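Local coordinates for protein beta-lactamase Rm3 (Uncultured bacterium, PDB 5IQK) that hydrolyses beta-lactam antibiotics as a zinc-dependent subclass B3 metallo-beta-lactamase, at residues F17-F20 with G21-Y25; G110-G113 with P114-Q118; Q139-G143 with P144-T148; A183-R186 with P187-F191. All blocks are in the same frame, centred on the assembly; numbering follows the deposited sequence.

In the fold
All four contacts are local turns met in series along the chain; none nests in or crosses another. Contact 1 closes the hairpin of strands 17-20 and 23-25 at one border of the seven-stranded mixed sheet. Contact 2 folds the loop that follows helix 101-109. Contact 3 closes the hairpin of strands 139-142 and 145-151 at one border of the five-stranded sheet, its nearest atoms about 5 Å from those of contact 1. Contact 4 turns the loop between strand 171-178 and helix 200-212. Contacts 2 and 4 touch, joining two loops near bound zinc, whereas contact 1 lies across the chain's centre from both.

Contact 1: F17-F20 with G21-Y25; sequences FRLF and GNTYY
Phe17 and Tyr25 face each other across an antiparallel hydrogen-bonded pair, and their side chains make the tight part of this hairpin. Tyr25 CB sits over one face of the Phe17 ring, 3.5 Å from Phe17 CZ, as a CH-pi contact. The rings run nearly parallel, 24° apart, but are slid so far that they barely overlap; Phe17 CE2 meets Tyr25 CD2 at 3.5 Å. Phe17 CG lies between its own N and carbonyl carbon (chi1 55°), which brings the ring back over Tyr25. Leu19 CD1 fills in against Thr23 CG2 at 3.8 Å. Trp230 and Leu233 of helix 229-239 pack on Phe17, and strand 171-178 on Phe20 and Thr23.

Past Arg18 the pairing slips by one residue: Leu19 N and, weakly, Phe20 N both point at Thr23 O, a classic beta bulge. It leads into a type II' turn, Phe20 to Thr23, with Gly21 at positive phi and Thr23 N bonded to Phe20 O at 3.0 Å.

On the opposite face Tyr24 packs edge-to-face with Phe65, whereas Arg18 is the loose, solvent-exposed part. The arginine's CB lies 3.7 Å from Tyr24 CE1, while its chain bends at chi3 to carry the head group back over the turn. Arg18 NE then reaches a lone pair of Gly21 O at 2.8 Å, almost in the guanidinium plane, and NH2 adds a weak bond to the same oxygen. One carbonyl of the turn thus takes both donors from one edge of the guanidinium, tying a solvent-facing cation to the hairpin backbone without a carboxylate across the contact.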
loop_
_atom_site.group_PDB
_atom_site.type_symbol
_atom_site.label_atom_id
_atom_site.label_comp_id
_atom_site.label_asym_id
_atom_site.label_seq_id
_atom_site.Cartn_x
_atom_site.Cartn_y
_atom_site.Cartn_z
ATOM N N PHE A 17 1.465 -16.143 -1.811
ATOM C CA PHE A 17 0.245 -16.940 -1.934
ATOM C C PHE A 17 -0.839 -16.229 -2.744
ATOM O O PHE A 17 -0.873 -14.998 -2.845
ATOM C CB PHE A 17 -0.317 -17.298 -0.549
ATOM C CG PHE A 17 -0.565 -16.105 0.342
ATOM C CD1 PHE A 17 -1.834 -15.552 0.453
ATOM C CD2 PHE A 17 0.467 -15.552 1.078
ATOM C CE1 PHE A 17 -2.064 -14.452 1.271
ATOM C CE2 PHE A 17 0.245 -14.462 1.891
ATOM C CZ PHE A 17 -1.022 -13.914 1.986
ATOM N N ARG A 18 -1.786 -16.984 -3.234
ATOM C CA ARG A 18 -2.880 -16.420 -3.940
ATOM C C ARG A 18 -3.939 -15.928 -3.005
ATOM O O ARG A 18 -4.274 -16.557 -2.046
ATOM C CB ARG A 18 -3.499 -17.461 -4.875
ATOM C CG ARG A 18 -4.800 -17.032 -5.491
ATOM C CD ARG A 18 -5.469 -18.198 -6.202
ATOM N NE ARG A 18 -5.737 -17.966 -7.606
ATOM C CZ ARG A 18 -6.112 -18.910 -8.425
ATOM N NH1 ARG A 18 -6.268 -20.127 -7.959
ATOM N NH2 ARG A 18 -6.364 -18.654 -9.686
ATOM N N LEU A 19 -4.477 -14.769 -3.301
ATOM C CA LEU A 19 -5.547 -14.202 -2.492
ATOM C C LEU A 19 -6.898 -14.579 -3.057
ATOM O O LEU A 19 -7.694 -15.259 -2.406
ATOM C CB LEU A 19 -5.413 -12.686 -2.418
ATOM C CG LEU A 19 -4.290 -12.224 -1.511
ATOM C CD1 LEU A 19 -3.899 -10.800 -1.891
ATOM C CD2 LEU A 19 -4.761 -12.301 -0.067
ATOM N N PHE A 20 -7.145 -14.120 -4.280
ATOM C CA PHE A 20 -8.350 -14.456 -5.018
ATOM C C PHE A 20 -8.103 -14.247 -6.502
ATOM O O PHE A 20 -7.625 -13.193 -6.911
ATOM C CB PHE A 20 -9.539 -13.619 -4.552
ATOM C CG PHE A 20 -10.839 -14.033 -5.174
ATOM C CD1 PHE A 20 -11.364 -13.332 -6.251
ATOM C CD2 PHE A 20 -11.523 -15.139 -4.702
ATOM C CE1 PHE A 20 -12.557 -13.719 -6.834
ATOM C CE2 PHE A 20 -12.716 -15.539 -5.285
ATOM C CZ PHE A 20 -13.233 -14.829 -6.351
ATOM N N GLY A 21 -8.416 -15.261 -7.302
ATOM C CA GLY A 21 -8.267 -15.185 -8.743
ATOM C C GLY A 21 -6.865 -14.825 -9.189
ATOM O O GLY A 21 -5.902 -15.519 -8.875
ATOM N N ASN A 22 -6.744 -13.710 -9.894
ATOM C CA ASN A 22 -5.461 -13.283 -10.427
ATOM C C ASN A 22 -4.709 -12.338 -9.487
ATOM O O ASN A 22 -3.757 -11.689 -9.906
ATOM C CB ASN A 22 -5.647 -12.615 -11.794
ATOM C CG ASN A 22 -6.552 -11.388 -11.730
ATOM O OD1 ASN A 22 -7.522 -11.357 -10.974
ATOM N ND2 ASN A 22 -6.223 -10.366 -12.512
ATOM N N THR A 23 -5.152 -12.261 -8.234
ATOM C CA THR A 23 -4.510 -11.390 -7.236
ATOM C C THR A 23 -3.668 -12.203 -6.249
ATOM O O THR A 23 -4.190 -13.097 -5.586
ATOM C CB THR A 23 -5.553 -10.571 -6.451
ATOM O OG1 THR A 23 -6.313 -9.745 -7.350
ATOM C CG2 THR A 23 -4.862 -9.676 -5.392
ATOM N N TYR A 24 -2.379 -11.880 -6.143
ATOM C CA TYR A 24 -1.466 -12.637 -5.276
ATOM C C TYR A 24 -0.750 -11.728 -4.288
ATOM O O TYR A 24 -0.470 -10.575 -4.614
ATOM C CB TYR A 24 -0.403 -13.353 -6.085
ATOM C CG TYR A 24 -0.952 -14.319 -7.107
ATOM C CD1 TYR A 24 -0.961 -15.677 -6.853
ATOM C CD2 TYR A 24 -1.461 -13.868 -8.318
ATOM C CE1 TYR A 24 -1.460 -16.576 -7.786
ATOM C CE2 TYR A 24 -1.957 -14.761 -9.251
ATOM C CZ TYR A 24 -1.955 -16.111 -8.972
ATOM O OH TYR A 24 -2.451 -17.005 -9.895
ATOM N N TYR A 25 -0.398 -12.268 -3.124
ATOM C CA TYR A 25 0.472 -11.568 -2.163
ATOM C C TYR A 25 1.946 -11.925 -2.393
ATOM O O TYR A 25 2.300 -13.103 -2.424
ATOM C CB TYR A 25 0.075 -11.917 -0.734
ATOM C CG TYR A 25 0.764 -11.055 0.317
ATOM C CD1 TYR A 25 0.264 -9.804 0.645
ATOM C CD2 TYR A 25 1.913 -11.493 0.955
ATOM C CE1 TYR A 25 0.884 -9.005 1.608
ATOM C CE2 TYR A 25 2.548 -10.697 1.940
ATOM C CZ TYR A 25 2.026 -9.463 2.240
ATOM O OH TYR A 25 2.640 -8.676 3.185
#

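Contact 2: G110-G113 with P114-Q118; sequences GEVG and PDDPQ
Gly113 and Asp116 close a type I beta turn, in which Asp116 N donates to Gly113 O at 3.0 Å from well above the carbonyl plane. Val112, just before the turn, meets Asp116, its last residue. The two side chains cross at a slant: Val112 CG2 touches Asp116 CB at 3.6 Å, and CG1 lies 3.6 Å from Asp116 OD1. Asp116 CG is trans to its own N (chi1 -163°), which carries the carboxylate along Val112 and on toward Gln118. There Asp116 OD2 accepts from Gln118 N at 2.8 Å through its anti lone pair, an Asx turn that begins at the last residue of the beta turn. The same oxygen is hydrogen-bonded to His79 NE2, and His79 is a ligand of bound zinc. This is consistent with a second-shell role for Asp116 in orienting the metal ligand, while the Asx turn holds its own carboxylate in place.

Asp115, within the turn, is tied back to Gly113 by a water, which bridges Asp115 OD1, at 2.8 Å, and Gly113 N, at 2.9 Å, accepting from the amide.

The whole stretch is loop, running between helix 101-109 and strand 131-133. Gly110 leaves the helix with positive phi and pairs through its backbone with Tyr125, Asp115 packs on Pro157, and Gln118 touches His79, which brings this part of the loop to the zinc ligand.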
loop_
_atom_site.group_PDB
_atom_site.type_symbol
_atom_site.label_atom_id
_atom_site.label_comp_id
_atom_site.label_asym_id
_atom_site.label_seq_id
_atom_site.Cartn_x
_atom_site.Cartn_y
_atom_site.Cartn_z
ATOM N N GLY A 110 13.654 10.660 -3.524
ATOM C CA GLY A 110 14.012 9.609 -2.589
ATOM C C GLY A 110 13.929 10.082 -1.143
ATOM O O GLY A 110 14.563 9.509 -0.256
ATOM N N GLU A 111 13.138 11.122 -0.896
ATOM C CA GLU A 111 12.940 11.610 0.472
ATOM C C GLU A 111 11.702 12.485 0.564
ATOM O O GLU A 111 11.281 13.106 -0.419
ATOM C CB GLU A 111 14.155 12.386 0.970
ATOM C CG GLU A 111 14.485 13.617 0.171
ATOM C CD GLU A 111 15.816 14.209 0.576
ATOM O OE1 GLU A 111 16.091 14.271 1.797
ATOM O OE2 GLU A 111 16.590 14.602 -0.323
ATOM N N VAL A 112 11.096 12.510 1.744
ATOM C CA VAL A 112 9.837 13.206 1.892
ATOM C C VAL A 112 10.077 14.686 2.152
ATOM O O VAL A 112 11.185 15.096 2.497
ATOM C CB VAL A 112 8.997 12.597 3.007
ATOM C CG1 VAL A 112 8.761 11.097 2.736
ATOM C CG2 VAL A 112 9.686 12.799 4.353
ATOM N N GLY A 113 9.036 15.481 1.950
ATOM C CA GLY A 113 9.112 16.916 2.133
ATOM C C GLY A 113 8.601 17.341 3.490
ATOM O O GLY A 113 8.137 16.517 4.278
ATOM N N PRO A 114 8.654 18.646 3.759
ATOM C CA PRO A 114 8.355 19.228 5.071
ATOM C C PRO A 114 6.924 18.974 5.535
ATOM O O PRO A 114 6.688 19.028 6.740
ATOM C CB PRO A 114 8.592 20.725 4.844
ATOM C CG PRO A 114 9.544 20.798 3.701
ATOM C CD PRO A 114 9.168 19.651 2.808
ATOM N N ASP A 115 6.003 18.668 4.620
ATOM C CA ASP A 115 4.623 18.383 5.013
ATOM C C ASP A 115 4.397 16.943 5.482
ATOM O O ASP A 115 3.301 16.590 5.901
ATOM C CB ASP A 115 3.644 18.720 3.870
ATOM C CG ASP A 115 4.043 18.115 2.528
ATOM O OD1 ASP A 115 5.190 17.639 2.379
ATOM O OD2 ASP A 115 3.190 18.129 1.608
ATOM N N ASP A 116 5.437 16.118 5.462
ATOM C CA ASP A 116 5.280 14.732 5.895
ATOM C C ASP A 116 5.380 14.647 7.411
ATOM O O ASP A 116 6.263 15.271 8.020
ATOM C CB ASP A 116 6.328 13.845 5.239
ATOM C CG ASP A 116 5.971 12.370 5.307
ATOM O OD1 ASP A 116 5.572 11.819 4.261
ATOM O OD2 ASP A 116 6.091 11.765 6.400
ATOM N N PRO A 117 4.463 13.900 8.039
ATOM C CA PRO A 117 4.556 13.742 9.499
ATOM C C PRO A 117 5.886 13.120 9.940
ATOM O O PRO A 117 6.267 13.298 11.106
ATOM C CB PRO A 117 3.375 12.819 9.827
ATOM C CG PRO A 117 2.387 13.089 8.727
ATOM C CD PRO A 117 3.220 13.333 7.495
ATOM N N GLN A 118 6.594 12.449 9.030
ATOM C CA GLN A 118 7.891 11.870 9.374
ATOM C C GLN A 118 9.072 12.501 8.628
ATOM O O GLN A 118 10.151 11.903 8.522
ATOM C CB GLN A 118 7.852 10.356 9.161
ATOM C CG GLN A 118 6.765 9.711 10.005
ATOM C CD GLN A 118 6.713 8.203 9.870
ATOM O OE1 GLN A 118 5.649 7.635 9.595
ATOM N NE2 GLN A 118 7.845 7.548 10.088
HETATM O O HOH W 1 6.231 15.288 1.390
#

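Contact 3: Q139-G143 with P144-T148; sequences QFNVG and PVYLT
Asn141 and Tyr146 lie side by side on one face of a two-stranded hairpin. Asn141 CB rests over one face of the Tyr146 ring, displaced toward the rim and 3.4 Å from both CD1 and CE1 of that ring, a CH-pi contact. The amide beyond it runs nearly parallel to the ring, the two planes only 10° apart. A chi1 of 82° swings the Asn141 amide along the strand toward the turn. Asn141 ND2 donates to a lone pair of Gly143 O at 3.0 Å, close to the amide plane, and this bond fixes the rotation of the group lying against the tyrosine. Tyr146 CE2 approaches the same carbonyl oxygen.

The next shell is backbone. Phe140 and Leu147 exchange two short, nearly straight bonds, Phe140 N to Leu147 O at 2.8 Å and Leu147 N to Phe140 O at 2.7 Å. Nearer the turn Val142 N reaches Val145 O at 3.2 Å, while the return bond is weak. Gly143, at positive phi, and Pro144 make the type II' turn itself.

Phe140, Val142 and Leu147 project from the face opposite Asn141 and Tyr146. They pack on strands 70-74 and 42-45, so the hairpin packs the five-stranded sheet against the seven-stranded one, as in the alpha-beta/beta-alpha sandwich of the metallo-beta-lactamase fold. Strand 160-168 flanks its second strand, pairing Thr163 with Thr148.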
loop_
_atom_site.group_PDB
_atom_site.type_symbol
_atom_site.label_atom_id
_atom_site.label_comp_id
_atom_site.label_asym_id
_atom_site.label_seq_id
_atom_site.Cartn_x
_atom_site.Cartn_y
_atom_site.Cartn_z
ATOM N N GLN A 139 -8.008 5.964 -13.651
ATOM C CA GLN A 139 -8.087 4.560 -14.065
ATOM C C GLN A 139 -6.807 4.171 -14.799
ATOM O O GLN A 139 -6.345 4.887 -15.683
ATOM C CB GLN A 139 -9.292 4.325 -14.983
ATOM C CG GLN A 139 -10.662 4.713 -14.438
ATOM C CD GLN A 139 -11.819 4.228 -15.327
ATOM O OE1 GLN A 139 -11.815 4.408 -16.554
ATOM N NE2 GLN A 139 -12.828 3.630 -14.700
ATOM N N PHE A 140 -6.247 3.023 -14.438
ATOM C CA PHE A 140 -5.042 2.508 -15.080
ATOM C C PHE A 140 -5.319 1.074 -15.489
ATOM O O PHE A 140 -6.114 0.390 -14.848
ATOM C CB PHE A 140 -3.818 2.530 -14.147
ATOM C CG PHE A 140 -3.372 3.900 -13.748
ATOM C CD1 PHE A 140 -2.266 4.487 -14.349
ATOM C CD2 PHE A 140 -4.064 4.613 -12.789
ATOM C CE1 PHE A 140 -1.857 5.763 -13.981
ATOM C CE2 PHE A 140 -3.658 5.891 -12.415
ATOM C CZ PHE A 140 -2.551 6.462 -13.014
ATOM N N ASN A 141 -4.648 0.612 -16.535
ATOM C CA ASN A 141 -4.818 -0.775 -16.942
ATOM C C ASN A 141 -3.569 -1.390 -17.538
ATOM O O ASN A 141 -2.689 -0.694 -18.051
ATOM C CB ASN A 141 -5.977 -0.902 -17.938
ATOM C CG ASN A 141 -5.577 -0.550 -19.358
ATOM O OD1 ASN A 141 -5.389 0.622 -19.683
ATOM N ND2 ASN A 141 -5.456 -1.566 -20.216
ATOM N N VAL A 142 -3.492 -2.710 -17.404
ATOM C CA VAL A 142 -2.564 -3.531 -18.157
ATOM C C VAL A 142 -3.436 -4.627 -18.731
ATOM O O VAL A 142 -3.885 -5.510 -18.010
ATOM C CB VAL A 142 -1.434 -4.127 -17.296
ATOM C CG1 VAL A 142 -0.550 -5.053 -18.142
ATOM C CG2 VAL A 142 -0.610 -3.019 -16.640
ATOM N N GLY A 143 -3.701 -4.555 -20.029
ATOM C CA GLY A 143 -4.640 -5.465 -20.645
ATOM C C GLY A 143 -6.007 -5.386 -19.994
ATOM O O GLY A 143 -6.586 -4.307 -19.896
ATOM N N PRO A 144 -6.515 -6.526 -19.512
ATOM C CA PRO A 144 -7.872 -6.622 -18.965
ATOM C C PRO A 144 -8.019 -6.217 -17.501
ATOM O O PRO A 144 -9.152 -6.077 -17.043
ATOM C CB PRO A 144 -8.183 -8.107 -19.120
ATOM C CG PRO A 144 -6.862 -8.749 -18.887
ATOM C CD PRO A 144 -5.865 -7.846 -19.575
ATOM N N VAL A 145 -6.920 -6.030 -16.778
ATOM C CA VAL A 145 -7.032 -5.612 -15.382
ATOM C C VAL A 145 -7.049 -4.095 -15.292
ATOM O O VAL A 145 -6.128 -3.412 -15.738
ATOM C CB VAL A 145 -5.900 -6.181 -14.509
ATOM C CG1 VAL A 145 -4.571 -6.058 -15.204
ATOM C CG2 VAL A 145 -5.857 -5.496 -13.134
ATOM N N TYR A 146 -8.145 -3.584 -14.747
ATOM C CA TYR A 146 -8.375 -2.154 -14.619
ATOM C C TYR A 146 -8.384 -1.722 -13.173
ATOM O O TYR A 146 -9.155 -2.235 -12.360
ATOM C CB TYR A 146 -9.674 -1.753 -15.307
ATOM C CG TYR A 146 -9.568 -1.837 -16.811
ATOM C CD1 TYR A 146 -9.356 -0.691 -17.569
ATOM C CD2 TYR A 146 -9.666 -3.053 -17.469
ATOM C CE1 TYR A 146 -9.253 -0.755 -18.949
ATOM C CE2 TYR A 146 -9.556 -3.130 -18.850
ATOM C CZ TYR A 146 -9.350 -1.980 -19.584
ATOM O OH TYR A 146 -9.248 -2.055 -20.960
ATOM N N LEU A 147 -7.463 -0.825 -12.851
ATOM C CA LEU A 147 -7.280 -0.350 -11.490
ATOM C C LEU A 147 -7.774 1.079 -11.393
ATOM O O LEU A 147 -7.703 1.828 -12.373
ATOM C CB LEU A 147 -5.814 -0.455 -11.092
ATOM C CG LEU A 147 -5.373 -1.915 -11.058
ATOM C CD1 LEU A 147 -4.149 -2.110 -11.918
ATOM C CD2 LEU A 147 -5.095 -2.326 -9.624
ATOM N N THR A 148 -8.306 1.443 -10.233
ATOM C CA THR A 148 -8.765 2.805 -9.998
ATOM C C THR A 148 -8.112 3.332 -8.732
ATOM O O THR A 148 -8.064 2.651 -7.706
ATOM C CB THR A 148 -10.306 2.887 -9.874
ATOM O OG1 THR A 148 -10.902 2.395 -11.075
ATOM C CG2 THR A 148 -10.764 4.322 -9.663
#

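Contact 4: A183-R186 with P187-F191; sequences AVSR and PGFKF
Arg186 O is gripped from both faces of its carbonyl plane: Ser185 OG donates to it at 2.7 Å on one side and Phe189 N at 3.3 Å on the other. The hydrogen bond from Phe189 N closes a type II beta turn from Arg186 to Phe189. Ser185 OG also accepts from Arg264 NH2, so the hydroxyl links the turn to helix 249-269.

Around this polar knot the rings of Phe189 and Phe191 fill the loop. Ser185 CB touches Phe189 CD2 at 3.5 Å. Arg186 runs out extended from CG to NE and crosses the Phe189 side chain at about a right angle, its NH2 3.8 Å from Phe189 CD1; the same NH2 has weak bonds to the carbonyls of Asp116 and Pro117. The Phe191 ring is covered on both faces. Ala183 CB stands over the centre of one, a CH-pi contact 3.9 Å from Phe191 CE2, and Phe189 CE2 comes in over the centre of the other. At the rim, Val184 O lies near the ring plane, 3.4 Å from Phe191 CZ. Leu204 of helix 200-212 also packs on Phe191.

Pro187 and Gly188, with phi 97° at the glycine, are the classic Pro-Gly pair of a type II turn. Val184 packs on the zinc ligand His155, which places this folded loop beside a metal site of the metallo-beta-lactamase fold.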
loop_
_atom_site.group_PDB
_atom_site.type_symbol
_atom_site.label_atom_id
_atom_site.label_comp_id
_atom_site.label_asym_id
_atom_site.label_seq_id
_atom_site.Cartn_x
_atom_site.Cartn_y
_atom_site.Cartn_z
ATOM N N ALA A 183 -2.642 7.699 12.218
ATOM C CA ALA A 183 -2.064 8.972 12.641
ATOM C C ALA A 183 -0.844 8.750 13.540
ATOM O O ALA A 183 -0.921 8.869 14.778
ATOM C CB ALA A 183 -3.116 9.824 13.362
ATOM N N VAL A 184 0.268 8.397 12.904
ATOM C CA VAL A 184 1.549 8.261 13.576
ATOM C C VAL A 184 2.531 9.203 12.882
ATOM O O VAL A 184 2.328 9.580 11.721
ATOM C CB VAL A 184 2.081 6.819 13.526
ATOM C CG1 VAL A 184 1.069 5.870 14.126
ATOM C CG2 VAL A 184 2.353 6.425 12.075
ATOM N N SER A 185 3.585 9.594 13.597
ATOM C CA SER A 185 4.510 10.616 13.107
ATOM C C SER A 185 5.840 10.555 13.849
ATOM O O SER A 185 6.011 9.753 14.766
ATOM C CB SER A 185 3.909 12.013 13.306
ATOM O OG SER A 185 3.875 12.312 14.696
ATOM N N ARG A 186 6.771 11.430 13.483
ATOM C CA ARG A 186 7.896 11.662 14.363
ATOM C C ARG A 186 7.381 12.329 15.644
ATOM O O ARG A 186 6.341 13.014 15.631
ATOM C CB ARG A 186 8.960 12.524 13.678
ATOM C CG ARG A 186 8.606 14.031 13.502
ATOM C CD ARG A 186 9.603 14.579 12.509
ATOM N NE ARG A 186 9.525 15.995 12.122
ATOM C CZ ARG A 186 8.611 16.514 11.295
ATOM N NH1 ARG A 186 8.684 17.790 10.953
ATOM N NH2 ARG A 186 7.598 15.779 10.839
ATOM N N PRO A 187 8.070 12.101 16.770
ATOM C CA PRO A 187 7.640 12.794 17.985
ATOM C C PRO A 187 7.662 14.306 17.794
ATOM O O PRO A 187 8.544 14.848 17.124
ATOM C CB PRO A 187 8.668 12.344 19.033
ATOM C CG PRO A 187 9.080 10.979 18.556
ATOM C CD PRO A 187 9.139 11.122 17.040
ATOM N N GLY A 188 6.667 14.976 18.348
ATOM C CA GLY A 188 6.617 16.423 18.264
ATOM C C GLY A 188 5.729 16.948 17.153
ATOM O O GLY A 188 5.239 18.065 17.257
ATOM N N PHE A 189 5.514 16.147 16.101
ATOM C CA PHE A 189 4.586 16.521 15.030
ATOM C C PHE A 189 3.169 16.505 15.569
ATOM O O PHE A 189 2.820 15.616 16.344
ATOM C CB PHE A 189 4.705 15.570 13.834
ATOM C CG PHE A 189 3.707 15.851 12.735
ATOM C CD1 PHE A 189 3.997 16.779 11.747
ATOM C CD2 PHE A 189 2.478 15.200 12.702
ATOM C CE1 PHE A 189 3.090 17.052 10.729
ATOM C CE2 PHE A 189 1.563 15.453 11.679
ATOM C CZ PHE A 189 1.869 16.393 10.701
ATOM N N LYS A 190 2.362 17.493 15.176
ATOM C CA LYS A 190 0.981 17.579 15.632
ATOM C C LYS A 190 0.018 17.564 14.446
ATOM O O LYS A 190 -0.005 18.482 13.621
ATOM C CB LYS A 190 0.780 18.825 16.498
ATOM C CG LYS A 190 1.561 18.775 17.814
ATOM C CD LYS A 190 0.830 19.461 18.961
ATOM C CE LYS A 190 1.749 19.616 20.167
ATOM N NZ LYS A 190 1.085 20.270 21.338
ATOM N N PHE A 191 -0.752 16.490 14.341
ATOM C CA PHE A 191 -1.777 16.403 13.302
ATOM C C PHE A 191 -2.792 17.544 13.410
ATOM O O PHE A 191 -3.362 17.996 12.407
ATOM C CB PHE A 191 -2.491 15.064 13.386
ATOM C CG PHE A 191 -1.690 13.932 12.822
ATOM C CD1 PHE A 191 -1.803 13.585 11.484
ATOM C CD2 PHE A 191 -0.810 13.222 13.630
ATOM C CE1 PHE A 191 -1.052 12.536 10.956
ATOM C CE2 PHE A 191 -0.063 12.160 13.115
ATOM C CZ PHE A 191 -0.176 11.834 11.778
#